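Local coordinates for protein type 6 secretion amidase effector 2 (Salmonella typhi, PDB 6WIN) that probably acts as a type VI secretion antibacterial toxin, an amidase that hydrolyses peptidoglycan in the bacterial cell wall, at residues P2-N7 and V53-A58; E25-Y30 and A74-G79; A43-N48 and G83-M88. All blocks are in the same frame, centred on the assembly; numbering follows the deposited sequence.

Interaction 1: P2-N7 and V53-A58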
loop_
_atom_site.group_PDB
_atom_site.type_symbol
_atom_site.label_atom_id
_atom_site.label_comp_id
_atom_site.label_asym_id
_atom_site.label_seq_id
_atom_site.Cartn_x
_atom_site.Cartn_y
_atom_site.Cartn_z
ATOM N N PRO A 2 6.445 -9.800 4.778
ATOM C CA PRO A 2 6.001 -10.493 5.985
ATOM C C PRO A 2 4.507 -10.719 5.969
ATOM O O PRO A 2 4.062 -11.577 6.720
ATOM C CB PRO A 2 6.406 -9.544 7.107
ATOM C CG PRO A 2 6.055 -8.283 6.534
ATOM C CD PRO A 2 6.417 -8.354 5.023
ATOM N N TYR A 3 3.728 -9.985 5.164
ATOM C CA TYR A 3 2.320 -10.313 4.934
ATOM C C TYR A 3 2.090 -10.501 3.438
ATOM O O TYR A 3 2.401 -9.610 2.637
ATOM C CB TYR A 3 1.367 -9.237 5.475
ATOM C CG TYR A 3 1.402 -9.004 6.972
ATOM C CD1 TYR A 3 0.769 -9.882 7.853
ATOM C CD2 TYR A 3 2.058 -7.899 7.508
ATOM C CE1 TYR A 3 0.784 -9.657 9.224
ATOM C CE2 TYR A 3 2.084 -7.666 8.874
ATOM C CZ TYR A 3 1.448 -8.551 9.730
ATOM O OH TYR A 3 1.460 -8.321 11.088
ATOM N N VAL A 4 1.547 -11.663 3.071
ATOM C CA VAL A 4 1.301 -12.049 1.685
ATOM C C VAL A 4 -0.043 -12.777 1.652
ATOM O O VAL A 4 -0.156 -13.899 2.161
ATOM C CB VAL A 4 2.416 -12.950 1.121
ATOM C CG1 VAL A 4 2.107 -13.360 -0.329
ATOM C CG2 VAL A 4 3.793 -12.260 1.219
ATOM N N TYR A 5 -1.066 -12.138 1.072
ATOM C CA TYR A 5 -2.368 -12.774 0.873
ATOM C C TYR A 5 -2.358 -13.446 -0.492
ATOM O O TYR A 5 -2.417 -12.770 -1.526
ATOM C CB TYR A 5 -3.509 -11.764 0.982
ATOM C CG TYR A 5 -4.899 -12.379 0.901
ATOM C CD1 TYR A 5 -5.168 -13.628 1.459
ATOM C CD2 TYR A 5 -5.946 -11.705 0.270
ATOM C CE1 TYR A 5 -6.436 -14.193 1.392
ATOM C CE2 TYR A 5 -7.231 -12.267 0.197
ATOM C CZ TYR A 5 -7.463 -13.511 0.764
ATOM O OH TYR A 5 -8.713 -14.081 0.698
ATOM N N ALA A 6 -2.272 -14.775 -0.491
ATOM C CA ALA A 6 -2.150 -15.545 -1.723
ATOM C C ALA A 6 -3.387 -15.444 -2.608
ATOM O O ALA A 6 -3.337 -15.856 -3.772
ATOM C CB ALA A 6 -1.880 -17.014 -1.385
ATOM N N ASN A 7 -4.493 -14.920 -2.093
ATOM C CA ASN A 7 -5.710 -14.783 -2.875
ATOM C C ASN A 7 -6.033 -13.327 -3.183
ATOM O O ASN A 7 -7.158 -13.020 -3.593
ATOM C CB ASN A 7 -6.873 -15.453 -2.150
ATOM C CG ASN A 7 -7.094 -16.869 -2.615
ATOM O OD1 ASN A 7 -7.750 -17.095 -3.632
ATOM N ND2 ASN A 7 -6.553 -17.840 -1.870
ATOM N N VAL A 53 3.291 -11.524 -5.502
ATOM C CA VAL A 53 1.894 -11.133 -5.655
ATOM C C VAL A 53 1.166 -11.338 -4.332
ATOM O O VAL A 53 1.289 -12.391 -3.702
ATOM C CB VAL A 53 1.232 -11.943 -6.786
ATOM C CG1 VAL A 53 -0.247 -11.572 -6.906
ATOM C CG2 VAL A 53 1.991 -11.748 -8.117
ATOM N N GLY A 54 0.406 -10.326 -3.909
ATOM C CA GLY A 54 -0.320 -10.360 -2.655
ATOM C C GLY A 54 0.403 -9.762 -1.460
ATOM O O GLY A 54 -0.189 -9.678 -0.376
ATOM N N THR A 55 1.662 -9.350 -1.613
ATOM C CA THR A 55 2.362 -8.709 -0.510
ATOM C C THR A 55 1.616 -7.453 -0.077
ATOM O O THR A 55 1.168 -6.664 -0.918
ATOM C CB THR A 55 3.793 -8.354 -0.920
ATOM O OG1 THR A 55 4.478 -9.538 -1.347
ATOM C CG2 THR A 55 4.526 -7.733 0.247
ATOM N N VAL A 56 1.466 -7.275 1.237
ATOM C CA VAL A 56 0.863 -6.052 1.747
ATOM C C VAL A 56 1.870 -4.916 1.639
ATOM O O VAL A 56 2.996 -5.023 2.139
ATOM C CB VAL A 56 0.404 -6.237 3.197
ATOM C CG1 VAL A 56 -0.048 -4.908 3.759
ATOM C CG2 VAL A 56 -0.710 -7.314 3.291
ATOM N N ILE A 57 1.467 -3.816 0.988
ATOM C CA ILE A 57 2.324 -2.657 0.789
ATOM C C ILE A 57 1.585 -1.393 1.221
ATOM O O ILE A 57 0.365 -1.384 1.389
ATOM C CB ILE A 57 2.800 -2.555 -0.674
ATOM C CG1 ILE A 57 1.608 -2.318 -1.618
ATOM C CG2 ILE A 57 3.525 -3.841 -1.062
ATOM C CD1 ILE A 57 2.022 -2.097 -3.085
ATOM N N ALA A 58 2.342 -0.313 1.406
ATOM C CA ALA A 58 1.756 0.933 1.886
ATOM C C ALA A 58 2.689 2.098 1.584
ATOM O O ALA A 58 3.880 1.916 1.342
ATOM C CB ALA A 58 1.479 0.876 3.392
HETATM O O HOH W 1 3.745 -6.945 4.162
#

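Interaction 2: E25-Y30 and A74-G79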
loop_
_atom_site.group_PDB
_atom_site.type_symbol
_atom_site.label_atom_id
_atom_site.label_comp_id
_atom_site.label_asym_id
_atom_site.label_seq_id
_atom_site.Cartn_x
_atom_site.Cartn_y
_atom_site.Cartn_z
ATOM N N GLU A 25 -8.564 -0.836 6.089
ATOM C CA GLU A 25 -9.561 -1.796 6.542
ATOM C C GLU A 25 -9.723 -2.957 5.569
ATOM O O GLU A 25 -10.133 -4.045 5.979
ATOM C CB GLU A 25 -10.899 -1.099 6.757
ATOM C CG GLU A 25 -10.898 -0.155 7.946
ATOM C CD GLU A 25 -12.198 0.625 8.061
ATOM O OE1 GLU A 25 -12.781 0.969 7.013
ATOM O OE2 GLU A 25 -12.641 0.895 9.193
ATOM N N LEU A 26 -9.411 -2.759 4.288
ATOM C CA LEU A 26 -9.403 -3.886 3.365
ATOM C C LEU A 26 -8.361 -4.907 3.782
ATOM O O LEU A 26 -8.656 -6.103 3.904
ATOM C CB LEU A 26 -9.138 -3.414 1.936
ATOM C CG LEU A 26 -8.958 -4.560 0.937
ATOM C CD1 LEU A 26 -10.282 -5.321 0.740
ATOM C CD2 LEU A 26 -8.444 -4.034 -0.383
ATOM N N ILE A 27 -7.130 -4.444 4.018
ATOM C CA ILE A 27 -6.076 -5.347 4.464
ATOM C C ILE A 27 -6.490 -6.044 5.746
ATOM O O ILE A 27 -6.326 -7.259 5.893
ATOM C CB ILE A 27 -4.753 -4.591 4.669
ATOM C CG1 ILE A 27 -4.519 -3.559 3.554
ATOM C CG2 ILE A 27 -3.630 -5.590 4.725
ATOM C CD1 ILE A 27 -4.384 -4.178 2.186
ATOM N N GLN A 28 -7.018 -5.273 6.701
ATOM C CA GLN A 28 -7.307 -5.798 8.028
ATOM C C GLN A 28 -8.429 -6.817 8.000
ATOM O O GLN A 28 -8.485 -7.691 8.873
ATOM C CB GLN A 28 -7.664 -4.656 8.976
ATOM C CG GLN A 28 -6.477 -3.753 9.331
ATOM C CD GLN A 28 -6.902 -2.493 10.063
ATOM O OE1 GLN A 28 -8.051 -2.059 9.962
ATOM N NE2 GLN A 28 -5.973 -1.894 10.805
ATOM N N HIS A 29 -9.336 -6.711 7.025
ATOM C CA HIS A 29 -10.429 -7.666 6.936
ATOM C C HIS A 29 -9.907 -9.064 6.635
ATOM O O HIS A 29 -10.382 -10.049 7.218
ATOM C CB HIS A 29 -11.430 -7.225 5.865
ATOM C CG HIS A 29 -12.623 -8.123 5.754
ATOM N ND1 HIS A 29 -13.731 -7.988 6.562
ATOM C CD2 HIS A 29 -12.867 -9.188 4.955
ATOM C CE1 HIS A 29 -14.616 -8.920 6.253
ATOM N NE2 HIS A 29 -14.115 -9.663 5.281
ATOM N N TYR A 30 -8.900 -9.171 5.763
ATOM C CA TYR A 30 -8.381 -10.476 5.379
ATOM C C TYR A 30 -7.147 -10.920 6.157
ATOM O O TYR A 30 -6.934 -12.128 6.299
ATOM C CB TYR A 30 -8.070 -10.496 3.883
ATOM C CG TYR A 30 -9.325 -10.378 3.041
ATOM C CD1 TYR A 30 -10.085 -11.500 2.725
ATOM C CD2 TYR A 30 -9.769 -9.139 2.602
ATOM C CE1 TYR A 30 -11.243 -11.384 1.969
ATOM C CE2 TYR A 30 -10.903 -9.015 1.850
ATOM C CZ TYR A 30 -11.646 -10.137 1.542
ATOM O OH TYR A 30 -12.785 -9.997 0.792
ATOM N N ALA A 74 -2.810 2.131 1.586
ATOM C CA ALA A 74 -2.342 0.761 1.740
ATOM C C ALA A 74 -3.026 -0.094 0.687
ATOM O O ALA A 74 -4.114 0.245 0.213
ATOM C CB ALA A 74 -2.620 0.213 3.150
ATOM N N ALA A 75 -2.385 -1.199 0.309
ATOM C CA ALA A 75 -2.914 -2.004 -0.786
ATOM C C ALA A 75 -2.224 -3.361 -0.805
ATOM O O ALA A 75 -1.257 -3.599 -0.079
ATOM C CB ALA A 75 -2.736 -1.287 -2.135
ATOM N N PHE A 76 -2.745 -4.255 -1.646
ATOM C CA PHE A 76 -2.075 -5.510 -1.970
ATOM C C PHE A 76 -1.320 -5.348 -3.283
ATOM O O PHE A 76 -1.894 -4.902 -4.280
ATOM C CB PHE A 76 -3.060 -6.676 -2.108
ATOM C CG PHE A 76 -3.820 -7.017 -0.851
ATOM C CD1 PHE A 76 -3.219 -7.751 0.170
ATOM C CD2 PHE A 76 -5.143 -6.641 -0.708
ATOM C CE1 PHE A 76 -3.925 -8.094 1.309
ATOM C CE2 PHE A 76 -5.859 -6.978 0.432
ATOM C CZ PHE A 76 -5.239 -7.703 1.448
ATOM N N PHE A 77 -0.047 -5.736 -3.292
ATOM C CA PHE A 77 0.735 -5.701 -4.522
ATOM C C PHE A 77 0.259 -6.772 -5.501
ATOM O O PHE A 77 -0.001 -7.913 -5.109
ATOM C CB PHE A 77 2.210 -5.913 -4.201
ATOM C CG PHE A 77 3.085 -6.007 -5.404
ATOM C CD1 PHE A 77 3.468 -4.859 -6.086
ATOM C CD2 PHE A 77 3.551 -7.239 -5.845
ATOM C CE1 PHE A 77 4.300 -4.941 -7.209
ATOM C CE2 PHE A 77 4.379 -7.333 -6.955
ATOM C CZ PHE A 77 4.757 -6.185 -7.640
ATOM N N LEU A 78 0.158 -6.412 -6.783
ATOM C CA LEU A 78 -0.185 -7.394 -7.814
ATOM C C LEU A 78 0.921 -7.635 -8.832
ATOM O O LEU A 78 1.122 -8.775 -9.243
ATOM C CB LEU A 78 -1.465 -6.986 -8.568
ATOM C CG LEU A 78 -2.787 -6.900 -7.805
ATOM C CD1 LEU A 78 -3.917 -6.485 -8.755
ATOM C CD2 LEU A 78 -3.123 -8.206 -7.080
ATOM N N GLY A 79 1.631 -6.598 -9.263
ATOM C CA GLY A 79 2.666 -6.748 -10.273
ATOM C C GLY A 79 3.254 -5.392 -10.599
ATOM O O GLY A 79 2.828 -4.363 -10.066
#

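Interaction 3: A43-N48 and G83-M88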
loop_
_atom_site.group_PDB
_atom_site.type_symbol
_atom_site.label_atom_id
_atom_site.label_comp_id
_atom_site.label_asym_id
_atom_site.label_seq_id
_atom_site.Cartn_x
_atom_site.Cartn_y
_atom_site.Cartn_z
ATOM N N ALA A 43 11.101 -3.014 2.475
ATOM C CA ALA A 43 11.784 -2.799 1.205
ATOM C C ALA A 43 10.894 -2.032 0.228
ATOM O O ALA A 43 9.663 -2.138 0.268
ATOM C CB ALA A 43 12.186 -4.144 0.592
ATOM N N ALA A 44 11.528 -1.261 -0.664
ATOM C CA ALA A 44 10.788 -0.546 -1.701
ATOM C C ALA A 44 10.073 -1.533 -2.613
ATOM O O ALA A 44 10.558 -2.634 -2.874
ATOM C CB ALA A 44 11.721 0.344 -2.538
ATOM N N VAL A 45 8.902 -1.132 -3.099
ATOM C CA VAL A 45 8.136 -1.966 -4.021
ATOM C C VAL A 45 8.597 -1.772 -5.464
ATOM O O VAL A 45 8.912 -2.737 -6.165
ATOM C CB VAL A 45 6.632 -1.663 -3.871
ATOM C CG1 VAL A 45 5.829 -2.350 -4.981
ATOM C CG2 VAL A 45 6.138 -2.050 -2.474
ATOM N N PHE A 46 8.641 -0.528 -5.943
ATOM C CA PHE A 46 8.989 -0.280 -7.340
ATOM C C PHE A 46 10.455 -0.625 -7.584
ATOM O O PHE A 46 11.343 -0.097 -6.912
ATOM C CB PHE A 46 8.719 1.175 -7.712
ATOM C CG PHE A 46 8.897 1.455 -9.181
ATOM C CD1 PHE A 46 7.938 1.036 -10.095
ATOM C CD2 PHE A 46 10.030 2.096 -9.649
ATOM C CE1 PHE A 46 8.090 1.272 -11.447
ATOM C CE2 PHE A 46 10.195 2.343 -11.012
ATOM C CZ PHE A 46 9.222 1.927 -11.908
ATOM N N GLY A 47 10.714 -1.496 -8.560
ATOM C CA GLY A 47 12.052 -1.971 -8.825
ATOM C C GLY A 47 12.436 -3.240 -8.094
ATOM O O GLY A 47 13.397 -3.902 -8.499
ATOM N N ASN A 48 11.711 -3.601 -7.033
ATOM C CA ASN A 48 12.009 -4.794 -6.240
ATOM C C ASN A 48 11.705 -6.042 -7.059
ATOM O O ASN A 48 10.543 -6.322 -7.367
ATOM C CB ASN A 48 11.187 -4.771 -4.955
ATOM C CG ASN A 48 11.598 -5.849 -3.955
ATOM O OD1 ASN A 48 12.178 -6.870 -4.316
ATOM N ND2 ASN A 48 11.285 -5.621 -2.686
ATOM N N GLY A 83 6.737 1.231 -15.997
ATOM C CA GLY A 83 6.012 2.465 -15.767
ATOM C C GLY A 83 5.245 2.588 -14.461
ATOM O O GLY A 83 4.715 3.661 -14.163
ATOM N N GLY A 84 5.152 1.528 -13.671
ATOM C CA GLY A 84 4.432 1.628 -12.419
ATOM C C GLY A 84 4.106 0.259 -11.856
ATOM O O GLY A 84 4.653 -0.756 -12.284
ATOM N N ILE A 85 3.192 0.259 -10.879
ATOM C CA ILE A 85 2.770 -0.963 -10.199
ATOM C C ILE A 85 1.256 -1.113 -10.292
ATOM O O ILE A 85 0.505 -0.132 -10.313
ATOM C CB ILE A 85 3.211 -0.991 -8.717
ATOM C CG1 ILE A 85 2.621 0.204 -7.963
ATOM C CG2 ILE A 85 4.718 -0.993 -8.592
ATOM C CD1 ILE A 85 2.866 0.164 -6.453
ATOM N N TRP A 86 0.811 -2.359 -10.337
ATOM C CA TRP A 86 -0.600 -2.699 -10.211
ATOM C C TRP A 86 -0.870 -3.147 -8.776
ATOM O O TRP A 86 -0.159 -4.010 -8.260
ATOM C CB TRP A 86 -0.967 -3.810 -11.193
ATOM C CG TRP A 86 -1.187 -3.337 -12.594
ATOM C CD1 TRP A 86 -0.290 -3.375 -13.627
ATOM C CD2 TRP A 86 -2.384 -2.766 -13.121
ATOM N NE1 TRP A 86 -0.862 -2.865 -14.766
ATOM C CE2 TRP A 86 -2.146 -2.479 -14.483
ATOM C CE3 TRP A 86 -3.640 -2.474 -12.578
ATOM C CZ2 TRP A 86 -3.115 -1.906 -15.305
ATOM C CZ3 TRP A 86 -4.606 -1.904 -13.402
ATOM C CH2 TRP A 86 -4.334 -1.629 -14.748
ATOM N N VAL A 87 -1.872 -2.540 -8.127
ATOM C CA VAL A 87 -2.260 -2.906 -6.768
ATOM C C VAL A 87 -3.742 -3.272 -6.736
ATOM O O VAL A 87 -4.507 -2.956 -7.646
ATOM C CB VAL A 87 -1.976 -1.783 -5.742
ATOM C CG1 VAL A 87 -0.528 -1.288 -5.850
ATOM C CG2 VAL A 87 -2.971 -0.633 -5.911
HETATM N N MSE A 88 -4.135 -3.948 -5.660
HETATM C CA MSE A 88 -5.535 -4.204 -5.321
HETATM C C MSE A 88 -5.910 -3.415 -4.060
HETATM O O MSE A 88 -5.256 -3.567 -3.007
HETATM C CB MSE A 88 -5.745 -5.713 -5.120
HETATM C CG MSE A 88 -7.183 -6.167 -4.872
HETATM SE SE MSE A 88 -8.224 -6.097 -6.521
HETATM C CE MSE A 88 -7.432 -7.669 -7.547
#

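Interaction 1: P2-N7 and V53-A58
Tyr-3 meets Val-56 through its CB, which lies 3.6 Å from Val-56 CG2. With CG anti to the carbonyl carbon (chi1 -63°), the Tyr-3 ring turns away from this valine, and its side chain packs on Ile-31 and Leu-134. The two Val-4 methyls touch different residues: CG1 lies 3.6 Å from Val-53 O, CG2 beside Thr-55 OG1, whose hydrogen bond goes to Glu-52 O. The Thr-55 methyl CG2 lies 3.7 Å from Tyr-3 O. The chains run antiparallel and form a single beta bridge, Val-4 with Thr-55 as a non-hydrogen-bonded pair, by which the N-terminal arm joins the start of strand 56-59. Two backbone bonds flank the pair, Val-56 N to Tyr-3 O (2.9 Å) and Tyr-5 N to Gly-54 O (3.0 Å). Side-chain-less Gly-54 lets its CA come within 3.4 Å of Tyr-5 O. A water bridges the next pair, accepting from Tyr-3 N at 3.2 Å and donating to Val-56 O. The Tyr-5 ring, its CG anti to the backbone N, swings off to meet the ring of Tyr-30.

Interaction 2: E25-Y30 and A74-G79
Ile-27 sets its terminal methyl over one face of the Phe-76 ring, and this CH-pi contact is the heart of the interaction. CD1 stands 3.7 Å from the ring centroid and only 15° off the normal, displaced a little toward the rim, so that CE2 of Phe-76 is the nearest ring atom to it at 3.6 Å. The two side chains approach from opposite directions. A chi1 of -63° keeps the Phe-76 ring on the side of its backbone N and brings it across to the helix, until its CZ comes within 3.9 Å of Ile-27 CA.

The remaining apolar contacts surround this pair. Leu-26 arrives at the edge of the ring, near its plane, with CG 4.0 Å from Phe-76 CE2; consecutive helix residues thus touch one face and one edge of the same ring. Nearer its base, the Ile-27 side chain meets Ala-74, CG1 to CB 4.2 Å, and its CD1 also touches the strand backbone at Ala-75 C. Helix 23-30 packs here on the sheet at strand 74-81, the short segments crossing at 61° with axes 8.1 Å apart; such a helix laid on an antiparallel sheet is consistent with the papain-like core of NlpC/P60-type amidases. Val-56 of the adjoining strand touches both Ile-27 and Phe-76, and Leu-11 and Met-88 also pack on Phe-76.

Hydrogen bonding stays within each partner and its neighbours. In the helix His-29 N bonds to Glu-25 O at 3.0 Å, while Glu-25 OE1 receives His-20 N and Gln-22 N. Along the strand Phe-76 pairs with Met-88, and past it the strand is interrupted by a classic bulge in which Leu-78 and Gly-79 lie opposite Trp-86.

Interaction 3: A43-N48 and G83-M88
Phe-46 reaches strand 84-89 with one edge of its ring. From CB the side chain leaves with CG anti to the backbone N (chi1 -173°), which directs the ring at the start of the strand. CD1 comes first, 4.1 Å from Ile-85 CG2. CE1, farther along the ring, lies 3.7 Å from Gly-84 N and 3.8 Å from Gly-84 CA. Both Gly-84 N and Ile-85 CG2 sit near the plane of the ring, so the strand borders its rim. Beyond the two segments, the Phe-46 side chain packs on Lys-107.

Ile-85 holds CG1 between its backbone N and carbonyl carbon (chi1 59°), leaving CG2 to meet Phe-46 and Val-45 together. Val-45 crosses Ile-85 at about a right angle, its CG1 4.0 Å from Ile-85 CG2. Both residues also pack on Ile-57 of strand 56-59, within the hydrophobic layer on this face of the sheet.

A type II beta turn, Val-45 to Asn-48, presents the side chains of Val-45 and Phe-46. Asn-48 N bonds to Val-45 O at 3.1 Å, and Asn-48 ND2 reaches Ala-44 O at the same length. Gln-80 takes Gly-47 N on its OE1. Across the two segments there is no hydrogen bond: the contact rests on apolar van der Waals contacts and is probably stabilised by the burial of Val-45 and Ile-85, while polar bonds fix the turn that delivers Phe-46.

From the N terminus, the arm 2-7 meets 53-58 first, so interaction 1 closes a long loop containing helix 23-30 and strand 40-44. Interaction 2 starts inside that loop, at 25-30, and ends beyond it at 74-79; interaction 3 starts inside both, at 43-48, and ends later still at 83-88. Each pair therefore crosses, and none nests. The second partners lie on successive antiparallel strands, 56-59, 74-81 and 84-89, which are neighbours in one sheet. Backbone contacts join them: Thr-55 O to Phe-77 N and Phe-76 O to Met-88 N. The N-terminal arm, the helix and the turn after strand 40-44 are thus tied to a common sheet.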